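Local coordinates for protein prophenoloxidase b (Marsupenaeus japonicus, PDB 3WKY) that is the inactive precursor of a crustacean hemolymph phenoloxidase, a type 3 copper enzyme that probably oxidises monophenols and o-diphenols, at residues 63-69 / 108-114; 435-439 / 668-673. All coordinates share one frame; numbering follows the deposited sequence. Where two conformers were deposited one is given.

The two contacts lie on opposite sides of the chain's centre, with about 48 Å between their centres and about 34 Å between their nearest atoms, so neither touches the other. Interaction 1 (63-69 with 108-114) is buried in the all-alpha region, and the side chain of Phe69 is about 11 Å from the Cu2-O2 cluster, whose pocket includes Phe72, three residues further along. Interaction 2 (435-439 with 668-673) is a surface contact in the part related to the hemocyanin ig-like domain, where the chain, having left strand 655-664, packs on a turn between two strands. The first joins an apolar patch to an asparagine that caps the helix; the second rests on apolar packing.

Interaction 1 of 2, residues 63-69 / 108-114; sequences IPEGIPF and NSAVFLA
Phe69 packs along the first turns of helix 109-122, its CB 3.7 Å from the methyl of Ala110 and its ring atom CD2 3.7 Å from the methyl of Ala114. These alanines, four residues apart, lie on one side of the helix and are small enough to let a phenylalanine come close. With CG anti to the backbone N (chi1 164°), the ring is carried along the helix towards Ala114. Val111 CG2 adds to this apolar centre, approaching both Phe69 CD1 and, at 4.1 Å, Ile63 CG2.

Outward from this patch, Asn108 fills the bend of the loop. Its ND2 donates to Pro64 O at 2.9 Å and to Ile67 O at 2.8 Å; both bonds are nearly straight, and both acceptors lie close to the amide plane. The other end, OD1, accepts from Val111 N at 2.9 Å, making Asn108 the N-cap of the helix, and the three bonds fix the amide's rotation. Asparagine suits the place because one group both caps the helix and ties down two loop carbonyls. A leucine here would probably leave Pro64 O and Ile67 O without their amide donor and Val111 N without its cap. Water-mediated links follow the same edge, one joining Gly66 N to Ser109 N. At phi 94° a side chain on Gly66 would press on Glu65 O, hence glycine.

Helix 74-89 covers the loop, His76 and Ala79 meeting Ile63 and Val80 meeting Phe69, while Arg141 touches Ala110; the contact thus joins the approach to helix 74-89 to the start of helix 109-122 within the all-alpha region.

Interaction 2 of 2, residues 435-439 / 668-673; sequences WIDDY and PSSVLR
Val671 lies over the face of the Tyr439 ring, its CB 3.7 Å from the ring centroid and only 10° off the normal, a CH-pi contact. The branched valine suits this spot: CG2 reaches back to Tyr439 CG at 3.6 Å and meets Ile436 CG2 at 3.8 Å and Trp435 CH2, so one methyl touches three side chains. Trp435 closes this packed side, with CZ3 at 3.9 Å from Pro668 CB and Pro668 O near the plane of the indole at its edge. The ring NH of Trp435 is bound by Glu432, and Phe449 of strand 445-456 meets the indole with the ring planes at about 45°.

Residues 436-439 form a type II beta turn in the connection between strands 424-432 and 445-456 of the ig-like region, and the 3-10 segment 668-671, which follows strand 655-664, packs against it. Asp438, third in the turn, adopts a positive phi (73°), as that turn type requires.

Leu672 packs closely, CD2 3.1 Å from Asp437 O and CD1 3.9 Å from Ile436 CD1. Towards solvent the fit slackens: poorly ordered Arg673 has NE, as modelled, 6.1 Å from Asp438 OD1, the opposite charges near but not touching.

Interaction 1 of 2, residues 63-69 / 108-114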
ATOM      1  N   ILE A  63      11.048 -17.715 -38.790  1.00 28.24           N
ATOM      2  CA  ILE A  63       9.857 -17.782 -37.948  1.00 27.66           C
ATOM      3  C   ILE A  63       9.252 -19.176 -38.041  1.00 32.23           C
ATOM      4  O   ILE A  63       8.859 -19.614 -39.120  1.00 31.18           O
ATOM      5  CB  ILE A  63       8.797 -16.728 -38.343  1.00 26.74           C
ATOM      6  CG1 ILE A  63       9.445 -15.350 -38.516  1.00 26.33           C
ATOM      7  CG2 ILE A  63       7.659 -16.701 -37.317  1.00 24.72           C
ATOM      8  CD1 ILE A  63      10.200 -14.840 -37.312  1.00 29.76           C
ATOM      9  N   PRO A  64       9.177 -19.880 -36.905  1.00 32.75           N
ATOM     10  CA  PRO A  64       8.663 -21.257 -36.903  1.00 33.44           C
ATOM     11  C   PRO A  64       7.174 -21.337 -37.227  1.00 32.83           C
ATOM     12  O   PRO A  64       6.417 -20.409 -36.931  1.00 27.50           O
ATOM     13  CB  PRO A  64       8.905 -21.722 -35.458  1.00 29.15           C
ATOM     14  CG  PRO A  64       8.957 -20.450 -34.650  1.00 33.70           C
ATOM     15  CD  PRO A  64       9.590 -19.427 -35.564  1.00 27.37           C
ATOM     16  N   GLU A  65       6.758 -22.440 -37.841  1.00 28.26           N
ATOM     17  CA  GLU A  65       5.343 -22.723 -38.060  0.50 30.63           C
ATOM     18  C   GLU A  65       4.639 -22.882 -36.715  1.00 28.19           C
ATOM     19  O   GLU A  65       5.271 -23.241 -35.722  1.00 31.62           O
ATOM     20  CB  GLU A  65       5.182 -24.012 -38.883  0.50 39.47           C
ATOM     21  CG  GLU A  65       3.734 -24.389 -39.212  0.50 36.77           C
ATOM     22  CD  GLU A  65       3.365 -25.796 -38.760  0.50 48.24           C
ATOM     23  OE1 GLU A  65       4.206 -26.712 -38.899  0.50 51.47           O
ATOM     24  OE2 GLU A  65       2.230 -25.987 -38.266  0.50 45.05           O
ATOM     25  N   GLY A  66       3.338 -22.626 -36.675  1.00 27.68           N
ATOM     26  CA  GLY A  66       2.560 -22.897 -35.477  1.00 32.27           C
ATOM     27  C   GLY A  66       2.370 -21.749 -34.501  1.00 39.87           C
ATOM     28  O   GLY A  66       1.895 -21.959 -33.378  1.00 35.63           O
ATOM     29  N   ILE A  67       2.753 -20.542 -34.913  1.00 27.22           N
ATOM     30  CA  ILE A  67       2.506 -19.346 -34.113  1.00 25.21           C
ATOM     31  C   ILE A  67       1.970 -18.260 -35.039  1.00 23.93           C
ATOM     32  O   ILE A  67       2.149 -18.345 -36.259  1.00 23.02           O
ATOM     33  CB  ILE A  67       3.780 -18.828 -33.392  1.00 25.43           C
ATOM     34  CG1 ILE A  67       4.854 -18.415 -34.398  1.00 24.57           C
ATOM     35  CG2 ILE A  67       4.318 -19.870 -32.389  1.00 26.95           C
ATOM     36  CD1 ILE A  67       6.072 -17.754 -33.758  1.00 27.06           C
ATOM     37  N   PRO A  68       1.305 -17.243 -34.469  1.00 23.73           N
ATOM     38  CA  PRO A  68       0.818 -16.147 -35.319  1.00 19.98           C
ATOM     39  C   PRO A  68       1.947 -15.271 -35.859  1.00 22.01           C
ATOM     40  O   PRO A  68       3.090 -15.373 -35.403  1.00 21.87           O
ATOM     41  CB  PRO A  68      -0.052 -15.319 -34.356  1.00 25.17           C
ATOM     42  CG  PRO A  68      -0.409 -16.254 -33.241  1.00 25.21           C
ATOM     43  CD  PRO A  68       0.795 -17.143 -33.088  1.00 22.20           C
ATOM     44  N   PHE A  69       1.621 -14.416 -36.832  1.00 20.02           N
ATOM     45  CA  PHE A  69       2.495 -13.311 -37.211  1.00 17.92           C
ATOM     46  C   PHE A  69       2.318 -12.200 -36.179  1.00 21.11           C
ATOM     47  O   PHE A  69       1.232 -11.607 -36.060  1.00 22.75           O
ATOM     48  CB  PHE A  69       2.110 -12.788 -38.610  1.00 19.16           C
ATOM     49  CG  PHE A  69       2.672 -11.428 -38.948  1.00 20.20           C
ATOM     50  CD1 PHE A  69       4.022 -11.152 -38.798  1.00 20.03           C
ATOM     51  CD2 PHE A  69       1.841 -10.430 -39.468  1.00 19.50           C
ATOM     52  CE1 PHE A  69       4.534  -9.902 -39.114  1.00 22.61           C
ATOM     53  CE2 PHE A  69       2.349  -9.181 -39.800  1.00 19.29           C
ATOM     54  CZ  PHE A  69       3.694  -8.910 -39.622  1.00 19.38           C
ATOM     55  N   ASN A 108       6.116 -19.861 -42.176  1.00 23.33           N
ATOM     56  CA  ASN A 108       4.991 -19.681 -41.268  1.00 23.99           C
ATOM     57  C   ASN A 108       3.779 -19.183 -42.077  1.00 23.60           C
ATOM     58  O   ASN A 108       3.911 -18.274 -42.893  1.00 24.80           O
ATOM     59  CB  ASN A 108       5.415 -18.662 -40.196  1.00 22.49           C
ATOM     60  CG  ASN A 108       4.288 -18.266 -39.282  1.00 26.90           C
ATOM     61  OD1 ASN A 108       3.391 -17.530 -39.685  1.00 23.41           O
ATOM     62  ND2 ASN A 108       4.336 -18.732 -38.032  1.00 26.63           N
ATOM     63  N   SER A 109       2.606 -19.783 -41.880  1.00 21.71           N
ATOM     64  CA  SER A 109       1.486 -19.461 -42.754  0.52 25.47           C
ATOM     65  C   SER A 109       0.992 -18.024 -42.598  1.00 25.95           C
ATOM     66  O   SER A 109       0.614 -17.403 -43.591  1.00 21.88           O
ATOM     67  CB  SER A 109       0.341 -20.468 -42.610  0.52 29.70           C
ATOM     68  OG  SER A 109      -0.032 -20.644 -41.261  0.52 31.11           O
ATOM     69  N   ALA A 110       1.014 -17.491 -41.380  1.00 23.61           N
ATOM     70  CA  ALA A 110       0.567 -16.111 -41.171  1.00 22.77           C
ATOM     71  C   ALA A 110       1.572 -15.115 -41.745  1.00 24.82           C
ATOM     72  O   ALA A 110       1.192 -14.078 -42.292  1.00 21.59           O
ATOM     73  CB  ALA A 110       0.294 -15.838 -39.681  1.00 20.70           C
ATOM     74  N   VAL A 111       2.855 -15.436 -41.625  1.00 19.34           N
ATOM     75  CA  VAL A 111       3.906 -14.637 -42.238  1.00 22.01           C
ATOM     76  C   VAL A 111       3.743 -14.671 -43.765  1.00 23.46           C
ATOM     77  O   VAL A 111       3.870 -13.643 -44.437  1.00 22.98           O
ATOM     78  CB  VAL A 111       5.305 -15.137 -41.811  1.00 22.25           C
ATOM     79  CG1 VAL A 111       6.408 -14.547 -42.699  1.00 21.24           C
ATOM     80  CG2 VAL A 111       5.563 -14.793 -40.336  1.00 21.96           C
ATOM     81  N   PHE A 112       3.416 -15.845 -44.298  1.00 22.84           N
ATOM     82  CA  PHE A 112       3.162 -16.004 -45.738  1.00 22.83           C
ATOM     83  C   PHE A 112       2.020 -15.098 -46.210  1.00 22.81           C
ATOM     84  O   PHE A 112       2.177 -14.327 -47.170  1.00 23.54           O
ATOM     85  CB  PHE A 112       2.856 -17.474 -46.051  1.00 24.90           C
ATOM     86  CG  PHE A 112       2.546 -17.742 -47.501  1.00 25.11           C
ATOM     87  CD1 PHE A 112       3.571 -17.869 -48.430  1.00 31.09           C
ATOM     88  CD2 PHE A 112       1.232 -17.881 -47.929  1.00 24.57           C
ATOM     89  CE1 PHE A 112       3.293 -18.128 -49.763  1.00 30.92           C
ATOM     90  CE2 PHE A 112       0.942 -18.132 -49.265  1.00 36.43           C
ATOM     91  CZ  PHE A 112       1.976 -18.255 -50.183  1.00 31.90           C
ATOM     92  N   LEU A 113       0.877 -15.189 -45.533  1.00 20.39           N
ATOM     93  CA  LEU A 113      -0.280 -14.348 -45.833  1.00 24.75           C
ATOM     94  C   LEU A 113       0.003 -12.856 -45.724  1.00 23.35           C
ATOM     95  O   LEU A 113      -0.427 -12.080 -46.580  1.00 20.13           O
ATOM     96  CB  LEU A 113      -1.469 -14.718 -44.939  1.00 22.50           C
ATOM     97  CG  LEU A 113      -2.083 -16.077 -45.247  1.00 28.33           C
ATOM     98  CD1 LEU A 113      -3.179 -16.399 -44.263  1.00 23.82           C
ATOM     99  CD2 LEU A 113      -2.626 -16.079 -46.683  1.00 24.02           C
ATOM    100  N   ALA A 114       0.713 -12.446 -44.676  1.00 19.46           N
ATOM    101  CA  ALA A 114       1.030 -11.027 -44.493  1.00 23.95           C
ATOM    102  C   ALA A 114       1.880 -10.514 -45.650  1.00 23.15           C
ATOM    103  O   ALA A 114       1.605  -9.454 -46.217  1.00 21.25           O
ATOM    104  CB  ALA A 114       1.750 -10.806 -43.163  1.00 20.50           C
TER
HETATM  105  O   HOH W   1       8.586 -18.702 -41.682  1.00 31.91           O
HETATM  106  O   HOH W   2       1.948 -21.786 -39.406  1.00 23.96           O
HETATM  107  O   HOH W   3       0.903 -19.156 -38.660  1.00 31.22           O

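Interaction 2 of 2, residues 435-439 / 668-673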
ATOM      1  N   TRP A 435     -34.972   3.074 -47.581  1.00 32.77           N
ATOM      2  CA  TRP A 435     -34.478   1.775 -47.143  1.00 37.10           C
ATOM      3  C   TRP A 435     -35.590   0.839 -46.678  1.00 30.97           C
ATOM      4  O   TRP A 435     -35.391  -0.374 -46.587  1.00 35.79           O
ATOM      5  CB  TRP A 435     -33.391   1.922 -46.064  1.00 33.23           C
ATOM      6  CG  TRP A 435     -33.840   2.612 -44.806  1.00 29.63           C
ATOM      7  CD1 TRP A 435     -33.776   3.948 -44.534  1.00 30.67           C
ATOM      8  CD2 TRP A 435     -34.390   1.989 -43.641  1.00 28.02           C
ATOM      9  NE1 TRP A 435     -34.261   4.194 -43.270  1.00 29.05           N
ATOM     10  CE2 TRP A 435     -34.646   3.008 -42.703  1.00 29.10           C
ATOM     11  CE3 TRP A 435     -34.690   0.665 -43.298  1.00 29.88           C
ATOM     12  CZ2 TRP A 435     -35.197   2.747 -41.449  1.00 30.50           C
ATOM     13  CZ3 TRP A 435     -35.241   0.409 -42.058  1.00 32.70           C
ATOM     14  CH2 TRP A 435     -35.487   1.443 -41.148  1.00 30.08           C
ATOM     15  N   ILE A 436     -36.757   1.395 -46.379  1.00 36.74           N
ATOM     16  CA  ILE A 436     -37.903   0.563 -46.030  1.00 37.77           C
ATOM     17  C   ILE A 436     -39.198   1.169 -46.580  1.00 43.82           C
ATOM     18  O   ILE A 436     -39.427   2.376 -46.465  1.00 37.17           O
ATOM     19  CB  ILE A 436     -37.996   0.296 -44.503  1.00 42.22           C
ATOM     20  CG1 ILE A 436     -39.032  -0.794 -44.214  1.00 35.97           C
ATOM     21  CG2 ILE A 436     -38.297   1.580 -43.723  1.00 39.63           C
ATOM     22  CD1 ILE A 436     -39.198  -1.120 -42.738  1.00 40.97           C
ATOM     23  N   ASP A 437     -40.022   0.336 -47.209  1.00 45.09           N
ATOM     24  CA  ASP A 437     -41.269   0.810 -47.799  1.00 49.74           C
ATOM     25  C   ASP A 437     -42.141   1.514 -46.763  1.00 43.51           C
ATOM     26  O   ASP A 437     -42.156   1.106 -45.600  1.00 52.15           O
ATOM     27  CB  ASP A 437     -42.041  -0.356 -48.427  1.00 53.90           C
ATOM     28  CG  ASP A 437     -41.462  -0.788 -49.760  1.00 60.68           C
ATOM     29  OD1 ASP A 437     -40.897   0.074 -50.466  1.00 55.93           O
ATOM     30  OD2 ASP A 437     -41.577  -1.986 -50.103  1.00 69.79           O
ATOM     31  N   ASP A 438     -42.797   2.595 -47.200  1.00 47.44           N
ATOM     32  CA  ASP A 438     -43.751   3.353 -46.384  0.67 48.77           C
ATOM     33  C   ASP A 438     -43.113   4.201 -45.287  1.00 52.05           C
ATOM     34  O   ASP A 438     -43.784   4.655 -44.355  1.00 44.93           O
ATOM     35  CB  ASP A 438     -44.828   2.436 -45.799  0.67 50.87           C
ATOM     36  CG  ASP A 438     -45.701   1.817 -46.866  0.67 51.57           C
ATOM     37  OD1 ASP A 438     -46.113   2.554 -47.788  0.67 49.77           O
ATOM     38  OD2 ASP A 438     -45.964   0.598 -46.789  0.67 49.73           O
ATOM     39  N   TYR A 439     -41.812   4.434 -45.399  1.00 47.09           N
ATOM     40  CA  TYR A 439     -41.151   5.341 -44.469  1.00 38.92           C
ATOM     41  C   TYR A 439     -40.215   6.236 -45.250  1.00 33.74           C
ATOM     42  O   TYR A 439     -39.427   5.756 -46.068  1.00 37.33           O
ATOM     43  CB  TYR A 439     -40.378   4.587 -43.379  1.00 36.47           C
ATOM     44  CG  TYR A 439     -39.595   5.497 -42.449  1.00 37.79           C
ATOM     45  CD1 TYR A 439     -40.245   6.291 -41.515  1.00 29.51           C
ATOM     46  CD2 TYR A 439     -38.205   5.553 -42.504  1.00 38.93           C
ATOM     47  CE1 TYR A 439     -39.534   7.129 -40.663  1.00 35.79           C
ATOM     48  CE2 TYR A 439     -37.487   6.386 -41.661  1.00 35.50           C
ATOM     49  CZ  TYR A 439     -38.155   7.168 -40.743  1.00 36.76           C
ATOM     50  OH  TYR A 439     -37.446   7.988 -39.900  1.00 34.32           O
ATOM     51  N   PRO A 668     -35.953  -2.281 -36.736  1.00 27.39           N
ATOM     52  CA  PRO A 668     -36.052  -1.297 -37.821  1.00 28.93           C
ATOM     53  C   PRO A 668     -37.489  -1.066 -38.302  1.00 38.05           C
ATOM     54  O   PRO A 668     -37.823   0.035 -38.753  1.00 33.59           O
ATOM     55  CB  PRO A 668     -35.203  -1.917 -38.934  1.00 28.18           C
ATOM     56  CG  PRO A 668     -34.218  -2.811 -38.208  1.00 29.40           C
ATOM     57  CD  PRO A 668     -34.979  -3.348 -37.029  1.00 32.85           C
ATOM     58  N   SER A 669     -38.336  -2.084 -38.186  1.00 34.63           N
ATOM     59  CA  SER A 669     -39.717  -1.962 -38.644  1.00 42.59           C
ATOM     60  C   SER A 669     -40.529  -1.003 -37.765  1.00 44.69           C
ATOM     61  O   SER A 669     -41.641  -0.606 -38.128  1.00 43.20           O
ATOM     62  CB  SER A 669     -40.390  -3.335 -38.701  1.00 33.85           C
ATOM     63  OG  SER A 669     -40.800  -3.751 -37.413  1.00 49.07           O
ATOM     64  N   SER A 670     -39.968  -0.619 -36.620  1.00 37.85           N
ATOM     65  CA  SER A 670     -40.636   0.314 -35.712  1.00 36.17           C
ATOM     66  C   SER A 670     -40.904   1.682 -36.348  1.00 36.08           C
ATOM     67  O   SER A 670     -41.740   2.440 -35.853  1.00 40.04           O
ATOM     68  CB  SER A 670     -39.825   0.496 -34.429  1.00 38.12           C
ATOM     69  OG  SER A 670     -38.639   1.223 -34.688  1.00 32.94           O
ATOM     70  N   VAL A 671     -40.210   2.005 -37.440  1.00 32.60           N
ATOM     71  CA  VAL A 671     -40.424   3.303 -38.086  1.00 34.39           C
ATOM     72  C   VAL A 671     -41.752   3.345 -38.837  1.00 44.53           C
ATOM     73  O   VAL A 671     -42.233   4.420 -39.201  1.00 39.89           O
ATOM     74  CB  VAL A 671     -39.285   3.709 -39.055  1.00 35.07           C
ATOM     75  CG1 VAL A 671     -37.965   3.885 -38.300  1.00 35.36           C
ATOM     76  CG2 VAL A 671     -39.140   2.705 -40.193  1.00 32.83           C
ATOM     77  N   LEU A 672     -42.339   2.176 -39.064  1.00 41.85           N
ATOM     78  CA  LEU A 672     -43.566   2.077 -39.848  1.00 50.02           C
ATOM     79  C   LEU A 672     -44.781   2.561 -39.075  1.00 53.33           C
ATOM     80  O   LEU A 672     -44.841   2.432 -37.850  1.00 48.05           O
ATOM     81  CB  LEU A 672     -43.792   0.638 -40.308  1.00 45.60           C
ATOM     82  CG  LEU A 672     -42.724   0.098 -41.254  1.00 39.50           C
ATOM     83  CD1 LEU A 672     -42.953  -1.379 -41.557  1.00 40.95           C
ATOM     84  CD2 LEU A 672     -42.716   0.920 -42.518  1.00 44.38           C
ATOM     85  N   ARG A 673     -45.747   3.118 -39.801  1.00 57.24           N
ATOM     86  CA  ARG A 673     -47.016   3.507 -39.202  1.00 64.27           C
ATOM     87  C   ARG A 673     -47.671   2.283 -38.589  1.00 61.34           C
ATOM     88  O   ARG A 673     -47.805   1.241 -39.236  1.00 66.73           O
ATOM     89  CB  ARG A 673     -47.956   4.110 -40.248  1.00 68.84           C
ATOM     90  CG  ARG A 673     -47.347   5.232 -41.066  1.00 71.11           C
ATOM     91  CD  ARG A 673     -48.339   5.764 -42.090  1.00 73.28           C
ATOM     92  NE  ARG A 673     -47.665   6.310 -43.266  1.00 82.06           N
ATOM     93  CZ  ARG A 673     -47.282   7.578 -43.392  1.00 87.56           C
ATOM     94  NH1 ARG A 673     -47.504   8.445 -42.410  1.00 85.13           N
ATOM     95  NH2 ARG A 673     -46.677   7.982 -44.501  1.00 75.03           N
TER